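Beta-glucuronidase (Dictyoglomus thermophilum, PDB 6XXW) probably hydrolyses beta-D-glucuronides, releasing glucuronic acid, as a family 2 glycoside hydrolase with beta-sandwich domains and a TIM barrel. Local coordinates at residues 183-188 and 345-350; 93-98 and 102-107; 197-202 and 274-279; 110-115 and 119-124. All coordinates share one frame; numbering follows the deposited sequence.

Interaction 1. Residues 183-188 and 345-350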
loop_
_atom_site.group_PDB
_atom_site.type_symbol
_atom_site.label_atom_id
_atom_site.label_comp_id
_atom_site.label_asym_id
_atom_site.label_seq_id
_atom_site.Cartn_x
_atom_site.Cartn_y
_atom_site.Cartn_z
ATOM N N HIS A 183 9.986 -18.014 -24.131
ATOM C CA HIS A 183 9.048 -16.927 -23.877
ATOM C C HIS A 183 7.853 -16.926 -24.817
ATOM O O HIS A 183 6.859 -16.251 -24.535
ATOM C CB HIS A 183 9.785 -15.588 -23.971
ATOM C CG HIS A 183 10.756 -15.357 -22.852
ATOM N ND1 HIS A 183 11.822 -14.487 -22.956
ATOM C CD2 HIS A 183 10.801 -15.859 -21.595
ATOM C CE1 HIS A 183 12.488 -14.473 -21.814
ATOM N NE2 HIS A 183 11.884 -15.291 -20.968
ATOM N N ARG A 184 7.910 -17.656 -25.919
ATOM C CA ARG A 184 6.814 -17.684 -26.874
ATOM C C ARG A 184 6.587 -19.129 -27.303
ATOM O O ARG A 184 7.465 -19.978 -27.119
ATOM C CB ARG A 184 7.106 -16.762 -28.072
ATOM C CG ARG A 184 7.274 -15.302 -27.625
ATOM C CD ARG A 184 7.653 -14.349 -28.740
ATOM N NE ARG A 184 8.113 -13.082 -28.176
ATOM C CZ ARG A 184 8.910 -12.229 -28.813
ATOM N NH1 ARG A 184 9.324 -12.505 -30.048
ATOM N NH2 ARG A 184 9.285 -11.099 -28.228
ATOM N N PRO A 185 5.410 -19.433 -27.854
ATOM C CA PRO A 185 5.011 -20.838 -28.018
ATOM C C PRO A 185 5.954 -21.645 -28.900
ATOM O O PRO A 185 6.514 -21.147 -29.876
ATOM C CB PRO A 185 3.616 -20.729 -28.648
ATOM C CG PRO A 185 3.072 -19.448 -28.074
ATOM C CD PRO A 185 4.265 -18.522 -28.075
ATOM N N VAL A 186 6.134 -22.900 -28.513
ATOM C CA VAL A 186 6.777 -23.913 -29.338
ATOM C C VAL A 186 5.675 -24.661 -30.069
ATOM O O VAL A 186 4.735 -25.155 -29.437
ATOM C CB VAL A 186 7.599 -24.882 -28.479
ATOM C CG1 VAL A 186 8.275 -25.924 -29.369
ATOM C CG2 VAL A 186 8.633 -24.122 -27.618
ATOM N N VAL A 187 5.761 -24.736 -31.397
ATOM C CA VAL A 187 4.726 -25.436 -32.151
ATOM C C VAL A 187 5.369 -26.274 -33.247
ATOM O O VAL A 187 6.487 -26.013 -33.696
ATOM C CB VAL A 187 3.673 -24.474 -32.762
ATOM C CG1 VAL A 187 3.149 -23.476 -31.709
ATOM C CG2 VAL A 187 4.259 -23.742 -33.947
ATOM N N ILE A 188 4.640 -27.300 -33.665
ATOM C CA ILE A 188 4.995 -28.117 -34.817
ATOM C C ILE A 188 3.885 -27.959 -35.845
ATOM O O ILE A 188 2.702 -28.009 -35.500
ATOM C CB ILE A 188 5.192 -29.591 -34.429
ATOM C CG1 ILE A 188 6.316 -29.709 -33.406
ATOM C CG2 ILE A 188 5.576 -30.414 -35.650
ATOM C CD1 ILE A 188 6.690 -31.123 -33.084
ATOM N N SER A 345 6.170 -10.407 -29.520
ATOM C CA SER A 345 5.568 -11.574 -30.140
ATOM C C SER A 345 4.718 -11.159 -31.335
ATOM O O SER A 345 4.101 -10.086 -31.344
ATOM C CB SER A 345 4.705 -12.317 -29.126
ATOM O OG SER A 345 3.596 -11.516 -28.769
ATOM N N GLU A 346 4.688 -12.034 -32.350
ATOM C CA GLU A 346 3.822 -11.814 -33.507
ATOM C C GLU A 346 2.375 -11.635 -33.079
ATOM O O GLU A 346 1.635 -10.838 -33.676
ATOM C CB GLU A 346 3.950 -12.988 -34.483
ATOM C CG GLU A 346 5.395 -13.318 -34.860
ATOM C CD GLU A 346 5.961 -14.563 -34.170
ATOM O OE1 GLU A 346 6.050 -14.582 -32.912
ATOM O OE2 GLU A 346 6.352 -15.512 -34.902
ATOM N N GLU A 347 1.960 -12.375 -32.044
ATOM C CA GLU A 347 0.609 -12.265 -31.504
ATOM C C GLU A 347 0.249 -10.819 -31.191
ATOM O O GLU A 347 -0.857 -10.364 -31.498
ATOM C CB GLU A 347 0.499 -13.142 -30.251
ATOM C CG GLU A 347 0.345 -14.647 -30.527
ATOM C CD GLU A 347 1.668 -15.386 -30.772
ATOM O OE1 GLU A 347 2.750 -14.752 -30.772
ATOM O OE2 GLU A 347 1.616 -16.623 -30.969
ATOM N N ILE A 348 1.180 -10.061 -30.603
ATOM C CA ILE A 348 0.861 -8.678 -30.263
ATOM C C ILE A 348 0.666 -7.832 -31.526
ATOM O O ILE A 348 -0.196 -6.941 -31.566
ATOM C CB ILE A 348 1.942 -8.103 -29.331
ATOM C CG1 ILE A 348 1.695 -8.614 -27.906
ATOM C CG2 ILE A 348 1.937 -6.556 -29.368
ATOM C CD1 ILE A 348 2.822 -8.244 -26.933
ATOM N N LEU A 349 1.427 -8.114 -32.589
ATOM C CA LEU A 349 1.258 -7.341 -33.822
ATOM C C LEU A 349 -0.057 -7.675 -34.531
ATOM O O LEU A 349 -0.694 -6.780 -35.109
ATOM C CB LEU A 349 2.450 -7.563 -34.763
ATOM C CG LEU A 349 3.780 -7.041 -34.217
ATOM C CD1 LEU A 349 4.841 -7.134 -35.282
ATOM C CD2 LEU A 349 3.646 -5.600 -33.751
ATOM N N PHE A 350 -0.482 -8.947 -34.510
ATOM C CA PHE A 350 -1.793 -9.282 -35.069
ATOM C C PHE A 350 -2.901 -8.563 -34.313
ATOM O O PHE A 350 -3.876 -8.098 -34.917
ATOM C CB PHE A 350 -2.032 -10.791 -35.043
ATOM C CG PHE A 350 -1.323 -11.535 -36.134
ATOM C CD1 PHE A 350 -1.774 -11.471 -37.448
ATOM C CD2 PHE A 350 -0.195 -12.294 -35.852
ATOM C CE1 PHE A 350 -1.110 -12.158 -38.463
ATOM C CE2 PHE A 350 0.474 -12.974 -36.860
ATOM C CZ PHE A 350 0.013 -12.904 -38.165
HETATM O O HOH W 1 8.335 -14.496 -32.127
#

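Interaction 2. Residues 93-98 and 102-107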
loop_
_atom_site.group_PDB
_atom_site.type_symbol
_atom_site.label_atom_id
_atom_site.label_comp_id
_atom_site.label_asym_id
_atom_site.label_seq_id
_atom_site.Cartn_x
_atom_site.Cartn_y
_atom_site.Cartn_z
ATOM N N LEU A 93 9.326 -27.425 -36.901
ATOM C CA LEU A 93 9.328 -27.173 -35.469
ATOM C C LEU A 93 9.736 -25.728 -35.265
ATOM O O LEU A 93 10.840 -25.347 -35.652
ATOM C CB LEU A 93 10.294 -28.118 -34.764
ATOM C CG LEU A 93 10.614 -27.861 -33.296
ATOM C CD1 LEU A 93 9.359 -27.946 -32.473
ATOM C CD2 LEU A 93 11.591 -28.906 -32.854
ATOM N N ARG A 94 8.852 -24.935 -34.667
ATOM C CA ARG A 94 9.049 -23.498 -34.515
ATOM C C ARG A 94 9.115 -23.133 -33.036
ATOM O O ARG A 94 8.287 -23.588 -32.237
ATOM C CB ARG A 94 7.915 -22.737 -35.214
ATOM C CG ARG A 94 7.723 -21.297 -34.776
ATOM C CD ARG A 94 8.627 -20.363 -35.564
ATOM N NE ARG A 94 8.333 -20.386 -36.994
ATOM C CZ ARG A 94 7.633 -19.452 -37.633
ATOM N NH1 ARG A 94 7.139 -18.410 -36.964
ATOM N NH2 ARG A 94 7.420 -19.568 -38.941
ATOM N N VAL A 95 10.106 -22.322 -32.674
ATOM C CA VAL A 95 10.227 -21.773 -31.323
ATOM C C VAL A 95 10.008 -20.272 -31.442
ATOM O O VAL A 95 10.742 -19.589 -32.165
ATOM C CB VAL A 95 11.592 -22.086 -30.686
ATOM C CG1 VAL A 95 11.682 -21.470 -29.280
ATOM C CG2 VAL A 95 11.831 -23.578 -30.631
ATOM N N GLY A 96 8.980 -19.764 -30.762
ATOM C CA GLY A 96 8.631 -18.366 -30.920
ATOM C C GLY A 96 9.718 -17.429 -30.424
ATOM O O GLY A 96 9.989 -16.398 -31.047
ATOM N N ALA A 97 10.330 -17.759 -29.285
ATOM C CA ALA A 97 11.428 -16.973 -28.727
ATOM C C ALA A 97 12.040 -17.716 -27.548
ATOM O O ALA A 97 11.318 -18.346 -26.767
ATOM C CB ALA A 97 10.962 -15.577 -28.275
ATOM N N ALA A 98 13.368 -17.637 -27.428
ATOM C CA ALA A 98 14.093 -18.182 -26.279
ATOM C C ALA A 98 15.308 -17.304 -26.005
ATOM O O ALA A 98 16.155 -17.131 -26.885
ATOM C CB ALA A 98 14.522 -19.633 -26.536
ATOM N N SER A 102 20.037 -20.568 -28.085
ATOM C CA SER A 102 19.211 -21.766 -27.982
ATOM C C SER A 102 19.677 -22.840 -28.960
ATOM O O SER A 102 20.193 -22.544 -30.039
ATOM C CB SER A 102 17.734 -21.442 -28.234
ATOM O OG SER A 102 16.913 -22.579 -27.964
ATOM N N GLU A 103 19.481 -24.097 -28.561
ATOM C CA GLU A 103 19.702 -25.271 -29.400
ATOM C C GLU A 103 18.509 -26.208 -29.254
ATOM O O GLU A 103 18.048 -26.450 -28.136
ATOM C CB GLU A 103 20.990 -25.999 -29.006
ATOM C CG GLU A 103 22.270 -25.210 -29.312
ATOM C CD GLU A 103 23.486 -25.755 -28.566
ATOM O OE1 GLU A 103 24.578 -25.174 -28.712
ATOM O OE2 GLU A 103 23.354 -26.762 -27.833
ATOM N N VAL A 104 18.019 -26.745 -30.374
ATOM C CA VAL A 104 16.814 -27.574 -30.395
ATOM C C VAL A 104 17.182 -28.984 -30.847
ATOM O O VAL A 104 17.765 -29.165 -31.924
ATOM C CB VAL A 104 15.729 -26.991 -31.313
ATOM C CG1 VAL A 104 14.494 -27.879 -31.280
ATOM C CG2 VAL A 104 15.368 -25.589 -30.892
ATOM N N TYR A 105 16.823 -29.977 -30.033
ATOM C CA TYR A 105 17.112 -31.375 -30.330
ATOM C C TYR A 105 15.819 -32.155 -30.486
ATOM O O TYR A 105 14.944 -32.092 -29.618
ATOM C CB TYR A 105 17.951 -32.025 -29.231
ATOM C CG TYR A 105 19.284 -31.365 -29.001
ATOM C CD1 TYR A 105 19.380 -30.184 -28.268
ATOM C CD2 TYR A 105 20.458 -31.934 -29.495
ATOM C CE1 TYR A 105 20.612 -29.575 -28.048
ATOM C CE2 TYR A 105 21.685 -31.330 -29.285
ATOM C CZ TYR A 105 21.757 -30.158 -28.558
ATOM O OH TYR A 105 22.967 -29.550 -28.337
ATOM N N VAL A 106 15.724 -32.928 -31.563
ATOM C CA VAL A 106 14.604 -33.839 -31.790
ATOM C C VAL A 106 15.163 -35.252 -31.709
ATOM O O VAL A 106 15.988 -35.648 -32.545
ATOM C CB VAL A 106 13.925 -33.578 -33.141
ATOM C CG1 VAL A 106 12.883 -34.645 -33.430
ATOM C CG2 VAL A 106 13.296 -32.172 -33.152
ATOM N N ASN A 107 14.731 -36.008 -30.694
ATOM C CA ASN A 107 15.257 -37.356 -30.427
ATOM C C ASN A 107 16.785 -37.361 -30.379
ATOM O O ASN A 107 17.446 -38.256 -30.915
ATOM C CB ASN A 107 14.732 -38.356 -31.456
ATOM C CG ASN A 107 13.224 -38.473 -31.414
ATOM O OD1 ASN A 107 12.647 -38.576 -30.341
ATOM N ND2 ASN A 107 12.584 -38.419 -32.571
#

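Interaction 3. Residues 197-202 and 274-279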
loop_
_atom_site.group_PDB
_atom_site.type_symbol
_atom_site.label_atom_id
_atom_site.label_comp_id
_atom_site.label_asym_id
_atom_site.label_seq_id
_atom_site.Cartn_x
_atom_site.Cartn_y
_atom_site.Cartn_z
ATOM N N LYS A 197 6.204 -20.444 -49.013
ATOM C CA LYS A 197 7.257 -20.229 -48.027
ATOM C C LYS A 197 7.171 -18.851 -47.387
ATOM O O LYS A 197 7.458 -18.702 -46.194
ATOM C CB LYS A 197 8.637 -20.402 -48.668
ATOM C CG LYS A 197 8.938 -21.816 -49.189
ATOM C CD LYS A 197 10.379 -21.905 -49.714
ATOM C CE LYS A 197 11.368 -21.363 -48.684
ATOM N NZ LYS A 197 12.797 -21.747 -48.949
ATOM N N ASP A 198 6.790 -17.847 -48.168
ATOM C CA ASP A 198 6.738 -16.463 -47.720
ATOM C C ASP A 198 5.959 -15.689 -48.771
ATOM O O ASP A 198 5.722 -16.176 -49.877
ATOM C CB ASP A 198 8.147 -15.878 -47.530
ATOM C CG ASP A 198 8.174 -14.705 -46.567
ATOM O OD1 ASP A 198 7.192 -14.486 -45.837
ATOM O OD2 ASP A 198 9.190 -13.993 -46.539
ATOM N N PHE A 199 5.551 -14.477 -48.417
ATOM C CA PHE A 199 5.050 -13.560 -49.423
ATOM C C PHE A 199 5.263 -12.153 -48.901
ATOM O O PHE A 199 5.397 -11.936 -47.696
ATOM C CB PHE A 199 3.570 -13.819 -49.741
ATOM C CG PHE A 199 2.670 -13.575 -48.578
ATOM C CD1 PHE A 199 2.417 -14.586 -47.659
ATOM C CD2 PHE A 199 2.087 -12.339 -48.382
ATOM C CE1 PHE A 199 1.606 -14.358 -46.562
ATOM C CE2 PHE A 199 1.262 -12.105 -47.269
ATOM C CZ PHE A 199 1.030 -13.116 -46.369
ATOM N N SER A 200 5.301 -11.204 -49.820
ATOM C CA SER A 200 5.425 -9.794 -49.499
ATOM C C SER A 200 4.224 -9.063 -50.064
ATOM O O SER A 200 3.784 -9.349 -51.182
ATOM C CB SER A 200 6.710 -9.191 -50.073
ATOM O OG SER A 200 7.838 -9.725 -49.410
ATOM N N VAL A 201 3.693 -8.128 -49.281
ATOM C CA VAL A 201 2.577 -7.293 -49.689
ATOM C C VAL A 201 2.972 -5.836 -49.489
ATOM O O VAL A 201 3.553 -5.481 -48.458
ATOM C CB VAL A 201 1.304 -7.647 -48.891
ATOM C CG1 VAL A 201 0.283 -6.560 -49.013
ATOM C CG2 VAL A 201 0.729 -8.955 -49.415
ATOM N N ILE A 202 2.694 -5.004 -50.487
ATOM C CA ILE A 202 2.824 -3.556 -50.369
ATOM C C ILE A 202 1.519 -2.938 -50.850
ATOM O O ILE A 202 0.959 -3.370 -51.862
ATOM C CB ILE A 202 4.017 -3.010 -51.180
ATOM C CG1 ILE A 202 5.328 -3.638 -50.697
ATOM C CG2 ILE A 202 4.094 -1.496 -51.072
ATOM C CD1 ILE A 202 6.463 -3.533 -51.707
ATOM N N ASP A 274 -1.719 -25.942 -51.599
ATOM C CA ASP A 274 -1.405 -25.260 -50.344
ATOM C C ASP A 274 -2.199 -23.965 -50.259
ATOM O O ASP A 274 -2.320 -23.239 -51.248
ATOM C CB ASP A 274 0.110 -24.986 -50.237
ATOM C CG ASP A 274 0.554 -24.555 -48.827
ATOM O OD1 ASP A 274 -0.091 -24.953 -47.820
ATOM O OD2 ASP A 274 1.577 -23.834 -48.732
ATOM N N ILE A 275 -2.728 -23.669 -49.071
ATOM C CA ILE A 275 -3.471 -22.437 -48.847
ATOM C C ILE A 275 -2.919 -21.736 -47.609
ATOM O O ILE A 275 -2.748 -22.360 -46.558
ATOM C CB ILE A 275 -4.982 -22.699 -48.691
ATOM C CG1 ILE A 275 -5.546 -23.341 -49.963
ATOM C CG2 ILE A 275 -5.712 -21.405 -48.367
ATOM C CD1 ILE A 275 -7.013 -23.680 -49.867
ATOM N N TYR A 276 -2.646 -20.443 -47.735
ATOM C CA TYR A 276 -2.277 -19.608 -46.597
ATOM C C TYR A 276 -3.087 -18.328 -46.668
ATOM O O TYR A 276 -3.257 -17.754 -47.750
ATOM C CB TYR A 276 -0.774 -19.284 -46.584
ATOM C CG TYR A 276 -0.263 -18.691 -45.271
ATOM C CD1 TYR A 276 0.198 -19.506 -44.250
ATOM C CD2 TYR A 276 -0.247 -17.320 -45.067
ATOM C CE1 TYR A 276 0.670 -18.964 -43.045
ATOM C CE2 TYR A 276 0.218 -16.766 -43.878
ATOM C CZ TYR A 276 0.678 -17.600 -42.873
ATOM O OH TYR A 276 1.129 -17.070 -41.690
ATOM N N ARG A 277 -3.577 -17.875 -45.509
ATOM C CA ARG A 277 -4.411 -16.684 -45.421
ATOM C C ARG A 277 -3.835 -15.721 -44.393
ATOM O O ARG A 277 -3.294 -16.149 -43.367
ATOM C CB ARG A 277 -5.865 -17.028 -45.027
ATOM C CG ARG A 277 -6.568 -17.963 -45.979
ATOM C CD ARG A 277 -8.017 -18.189 -45.566
ATOM N NE ARG A 277 -8.709 -18.988 -46.564
ATOM C CZ ARG A 277 -8.737 -20.313 -46.572
ATOM N NH1 ARG A 277 -8.121 -20.999 -45.617
ATOM N NH2 ARG A 277 -9.391 -20.950 -47.538
ATOM N N MET A 278 -3.967 -14.420 -44.663
ATOM C CA MET A 278 -3.571 -13.425 -43.679
ATOM C C MET A 278 -4.429 -12.175 -43.817
ATOM O O MET A 278 -4.718 -11.729 -44.931
ATOM C CB MET A 278 -2.088 -13.062 -43.817
ATOM C CG MET A 278 -1.607 -12.094 -42.756
ATOM S SD MET A 278 0.124 -11.646 -43.031
ATOM C CE MET A 278 0.332 -10.410 -41.740
ATOM N N ASP A 279 -4.842 -11.619 -42.681
ATOM C CA ASP A 279 -5.480 -10.311 -42.689
ATOM C C ASP A 279 -4.431 -9.234 -42.926
ATOM O O ASP A 279 -3.403 -9.192 -42.239
ATOM C CB ASP A 279 -6.189 -10.044 -41.361
ATOM C CG ASP A 279 -7.498 -10.814 -41.214
ATOM O OD1 ASP A 279 -8.097 -11.239 -42.231
ATOM O OD2 ASP A 279 -7.932 -10.975 -40.057
#

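Interaction 4. Residues 110-115 and 119-124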
loop_
_atom_site.group_PDB
_atom_site.type_symbol
_atom_site.label_atom_id
_atom_site.label_comp_id
_atom_site.label_asym_id
_atom_site.label_seq_id
_atom_site.Cartn_x
_atom_site.Cartn_y
_atom_site.Cartn_z
ATOM N N LEU A 110 20.388 -32.485 -33.182
ATOM C CA LEU A 110 20.355 -31.025 -33.269
ATOM C C LEU A 110 19.728 -30.600 -34.594
ATOM O O LEU A 110 20.290 -30.856 -35.663
ATOM C CB LEU A 110 21.766 -30.465 -33.139
ATOM C CG LEU A 110 21.830 -28.969 -33.439
ATOM C CD1 LEU A 110 21.280 -28.186 -32.243
ATOM C CD2 LEU A 110 23.255 -28.552 -33.792
ATOM N N VAL A 111 18.570 -29.946 -34.539
ATOM C CA VAL A 111 17.891 -29.518 -35.756
ATOM C C VAL A 111 18.093 -28.035 -36.064
ATOM O O VAL A 111 17.970 -27.638 -37.232
ATOM C CB VAL A 111 16.384 -29.855 -35.710
ATOM C CG1 VAL A 111 16.183 -31.359 -35.554
ATOM C CG2 VAL A 111 15.664 -29.092 -34.590
ATOM N N THR A 112 18.411 -27.213 -35.066
ATOM C CA THR A 112 18.760 -25.825 -35.331
ATOM C C THR A 112 19.331 -25.196 -34.067
ATOM O O THR A 112 19.171 -25.710 -32.954
ATOM C CB THR A 112 17.562 -24.999 -35.829
ATOM O OG1 THR A 112 18.026 -23.720 -36.276
ATOM C CG2 THR A 112 16.554 -24.800 -34.731
ATOM N N LYS A 113 20.020 -24.083 -34.280
ATOM C CA LYS A 113 20.586 -23.246 -33.240
ATOM C C LYS A 113 20.146 -21.822 -33.530
ATOM O O LYS A 113 19.858 -21.473 -34.680
ATOM C CB LYS A 113 22.119 -23.333 -33.222
ATOM N N HIS A 114 20.079 -20.998 -32.488
ATOM C CA HIS A 114 19.638 -19.637 -32.722
ATOM C C HIS A 114 20.251 -18.693 -31.705
ATOM O O HIS A 114 20.439 -19.039 -30.532
ATOM C CB HIS A 114 18.119 -19.523 -32.675
ATOM C CG HIS A 114 17.613 -18.179 -33.080
ATOM N ND1 HIS A 114 17.219 -17.227 -32.162
ATOM C CD2 HIS A 114 17.447 -17.620 -34.302
ATOM C CE1 HIS A 114 16.811 -16.147 -32.807
ATOM N NE2 HIS A 114 16.948 -16.356 -34.106
ATOM N N LYS A 115 20.528 -17.482 -32.175
ATOM C CA LYS A 115 21.149 -16.434 -31.380
ATOM C C LYS A 115 20.227 -15.229 -31.406
ATOM O O LYS A 115 19.904 -14.713 -32.483
ATOM C CB LYS A 115 22.521 -16.066 -31.939
ATOM C CG LYS A 115 23.144 -14.838 -31.307
ATOM C CD LYS A 115 24.537 -14.626 -31.877
ATOM C CE LYS A 115 25.125 -13.339 -31.370
ATOM N NZ LYS A 115 26.501 -13.169 -31.903
ATOM N N LEU A 119 13.268 -13.237 -31.400
ATOM C CA LEU A 119 12.741 -13.572 -32.717
ATOM C C LEU A 119 12.658 -15.084 -32.875
ATOM O O LEU A 119 13.392 -15.823 -32.207
ATOM C CB LEU A 119 13.602 -12.955 -33.834
ATOM C CG LEU A 119 13.450 -11.431 -33.964
ATOM C CD1 LEU A 119 14.538 -10.850 -34.862
ATOM C CD2 LEU A 119 12.063 -10.989 -34.445
ATOM N N PRO A 120 11.759 -15.570 -33.726
ATOM C CA PRO A 120 11.509 -17.012 -33.804
ATOM C C PRO A 120 12.523 -17.744 -34.673
ATOM O O PRO A 120 13.226 -17.163 -35.504
ATOM C CB PRO A 120 10.118 -17.087 -34.436
ATOM C CG PRO A 120 10.070 -15.888 -35.310
ATOM C CD PRO A 120 10.822 -14.807 -34.578
ATOM N N PHE A 121 12.568 -19.060 -34.482
ATOM C CA PHE A 121 13.442 -19.887 -35.297
ATOM C C PHE A 121 12.788 -21.238 -35.473
ATOM O O PHE A 121 11.967 -21.657 -34.653
ATOM C CB PHE A 121 14.850 -20.028 -34.691
ATOM C CG PHE A 121 14.863 -20.383 -33.222
ATOM C CD1 PHE A 121 14.604 -19.422 -32.250
ATOM C CD2 PHE A 121 15.178 -21.663 -32.810
ATOM C CE1 PHE A 121 14.632 -19.745 -30.901
ATOM C CE2 PHE A 121 15.208 -21.992 -31.469
ATOM C CZ PHE A 121 14.942 -21.031 -30.511
ATOM N N GLU A 122 13.158 -21.920 -36.554
ATOM C CA GLU A 122 12.480 -23.157 -36.899
ATOM C C GLU A 122 13.395 -24.045 -37.719
ATOM O O GLU A 122 14.415 -23.605 -38.250
ATOM C CB GLU A 122 11.178 -22.886 -37.663
ATOM C CG GLU A 122 11.372 -22.215 -39.002
ATOM C CD GLU A 122 10.086 -22.154 -39.808
ATOM O OE1 GLU A 122 8.987 -22.190 -39.201
ATOM O OE2 GLU A 122 10.172 -22.072 -41.051
ATOM N N ALA A 123 13.015 -25.314 -37.812
ATOM C CA ALA A 123 13.739 -26.250 -38.656
ATOM C C ALA A 123 12.754 -27.280 -39.176
ATOM O O ALA A 123 11.715 -27.524 -38.559
ATOM C CB ALA A 123 14.871 -26.935 -37.886
ATOM N N GLU A 124 13.080 -27.882 -40.316
ATOM C CA GLU A 124 12.295 -29.000 -40.822
ATOM C C GLU A 124 12.847 -30.271 -40.196
ATOM O O GLU A 124 14.065 -30.477 -40.190
ATOM C CB GLU A 124 12.346 -29.061 -42.351
ATOM C CG GLU A 124 11.091 -29.649 -42.956
ATOM C CD GLU A 124 11.108 -31.168 -42.951
ATOM O OE1 GLU A 124 12.210 -31.754 -42.998
ATOM O OE2 GLU A 124 10.022 -31.776 -42.911
#

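Interaction 1. Residues 183-188 and 345-350
Arg184 lies along Ser345 at the start of helix 346-355. With CG anti to the carbonyl carbon (chi1 -61°), the chain runs extended to NE and carries the guanidinium over Ser345. CB packs on the backbone of Gly96, and CD rests on Ser345 CB at 3.6 Å. NE then passes over the Ser345 backbone, and CZ lies 3.4 Å from Ser345 N, which sits over the centre of one guanidinium face. The two nitrogens there are both donors and do not bond each other. Instead Glu308 takes both, forming a salt bridge with Arg184 NH2 and accepting from Ser345 N. NH2 also bonds Pro343 O, while NH1 serves Phe118 O and, at its edge, a water 3.0 Å from NH1. A leucine in place of Arg184 would probably leave Glu308 without its charged mate and the carbonyls of Phe118 and Pro343 without this donor. Beside it, Pro185 CG approaches Glu347 OE2 at 4.3 Å, an oxygen that is hydrogen-bonded to Tyr23 OH. Ser345 is the helix N-cap, its OG accepting a weak bond from Ile348 N. The whole is a buried seam between the sugar-binding domain and the TIM barrel.

Interaction 2. Residues 93-98 and 102-107
Packing between the two layers of a beta sandwich, the jelly-roll type of sugar-binding domain found in family 2 glycosidases, brings Leu93 and Val95 against Val104 and Val106. The short segments of strands 90-99 and 101-106 run 9.9 Å apart at an angle of 153°, close to antiparallel, a spacing bridged by side chains and not by backbone. Leu93 makes the closest contact: its CD2 branch touches Val104 CG1 at 3.5 Å, tighter than ordinary van der Waals contact, and Val106 CG2 at 3.7 Å. With Val106 the meeting is tip to tip, whereas the Leu93 and Val104 side chains cross obliquely. The second methyl of Val104 serves another partner. With CG1 turned anti to the backbone N (chi1 -179°), CG2 lies anti to the carbonyl carbon, beside the backbone N, where it slides past Val95 CG2, 4.1 Å away. Toward the bend where the chain passes from one layer to the other, the contact thins to Ala98 CB against Ser102 OG at 4.1 Å. That hydroxyl is engaged by Met140 O on the adjoining strand 134-142, so a polar atom at the buried margin still has a partner. Leu93 also reaches Ile137 on that strand and Val186 on strand 185-191. Cohesion across this pair of segments is therefore apolar, resting on shape and dispersion between branched methyl groups, with no directional bond between the two segments.

Interaction 3. Residues 197-202 and 274-279
Phe199 reaches toward Tyr276 and Met278, and the three side chains show how one ring can engage two partners at once. The Phe199 and Tyr276 side chains cross at about a right angle. Phe199 CE1 comes within 3.8 Å of Tyr276 CD2 and 3.9 Å of Tyr276 CE2, the latter atom lying near the plane of the Phe199 ring. Turned to Met278, the same ring offers CZ, which meets SD at 3.8 Å and CB at 4.0 Å. This is a Met-aromatic contact of oblique geometry: the sulfur stands 5.1 Å from the centroid of the Phe199 ring and 73° off its normal. Two torsions set the scene. In Phe199, CG lies between the backbone N and the carbonyl carbon (chi1 64°), sending the ring across to the other strand; Met278 is extended throughout, which carries SD far enough from its own backbone to arrive beside CZ. Val201 CG2 of its own strand lies in the plane of the Phe199 ring, at the CD2/CE2 edge. Tyr276 keeps its hydroxyl away from this apolar cluster, bonded to Tyr23 O. Lys197 and Asp198 form a classic beta bulge opposite Glu217. Strand 198-206 belongs to a three-stranded antiparallel sheet beside strand 209-217, and strand 273-280 pairs with strand 257-268 in a second sheet, so Phe199, flanked by Ile216, Leu263 and Ile265, fills the interior between the two layers of the immunoglobulin-like sandwich domain typical of family 2 glycosidases.

Interaction 4. Residues 110-115 and 119-124
His114 and Phe121 pack tightly at one end of this contact, Val111 and Ala123 at the other, while the looser side is the outer one, where Lys113 and Lys115 point away from the opposing segment. The imidazole and phenyl planes are nearly parallel, at 7°, but slid apart, with centroids 4.5 Å from each other, so the rings barely overlap. What sits over the phenyl face is His114 CB, 3.5 Å from the Phe121 ring centroid in a CH-pi contact, while Phe121 CD1 lies 3.4 Å from His114 CG. Placing CG of His114 anti to the backbone N (chi1 -173°) brings the imidazole face over the rim of the phenyl ring. At its far side, NE2 of His114 bonds Glu397 OE1. With the imidazole cut back to an alanine, Glu397 would probably lose its donor and Phe121 the ring lying against its rim.

Further along, Thr112 CG2 touches the edge of Phe121 at CD2, 3.9 Å away. Thr112 OG1 stays 4.1 Å from Glu122 O, too far to bond, and turns weakly to Lys113 O. Ala123 CB comes to 3.2 Å from Val111 O, and its methyl also lies 3.9 Å from Val111 CB. Strand 109-115 pairs with strand 101-106, and strand 121-124 with strand 90-99; the two meet through side chains, with helix 385-402 lying against the His114 and Leu119 end.

How the interactions relate
Interactions 2 and 4 share one sandwich: strands 90-99 and 101-106 each pair with a strand of interaction 4, so the methyl core of the first merges into the aromatic border of the second, which is only partly buried. Interaction 1 is buried too, and polar, at the boundary with the barrel; its strand 185-191 pairs with strand 90-99, and Arg184 packs on Ala97. Interaction 3 belongs to another domain, about 24 Å centre to centre from interaction 2, and depends on aromatic and sulfur packing. It still touches interaction 1, where Met278 CE meets Phe350 CE1 at 4.0 Å, joining barrel helix 346-355 to a second sandwich.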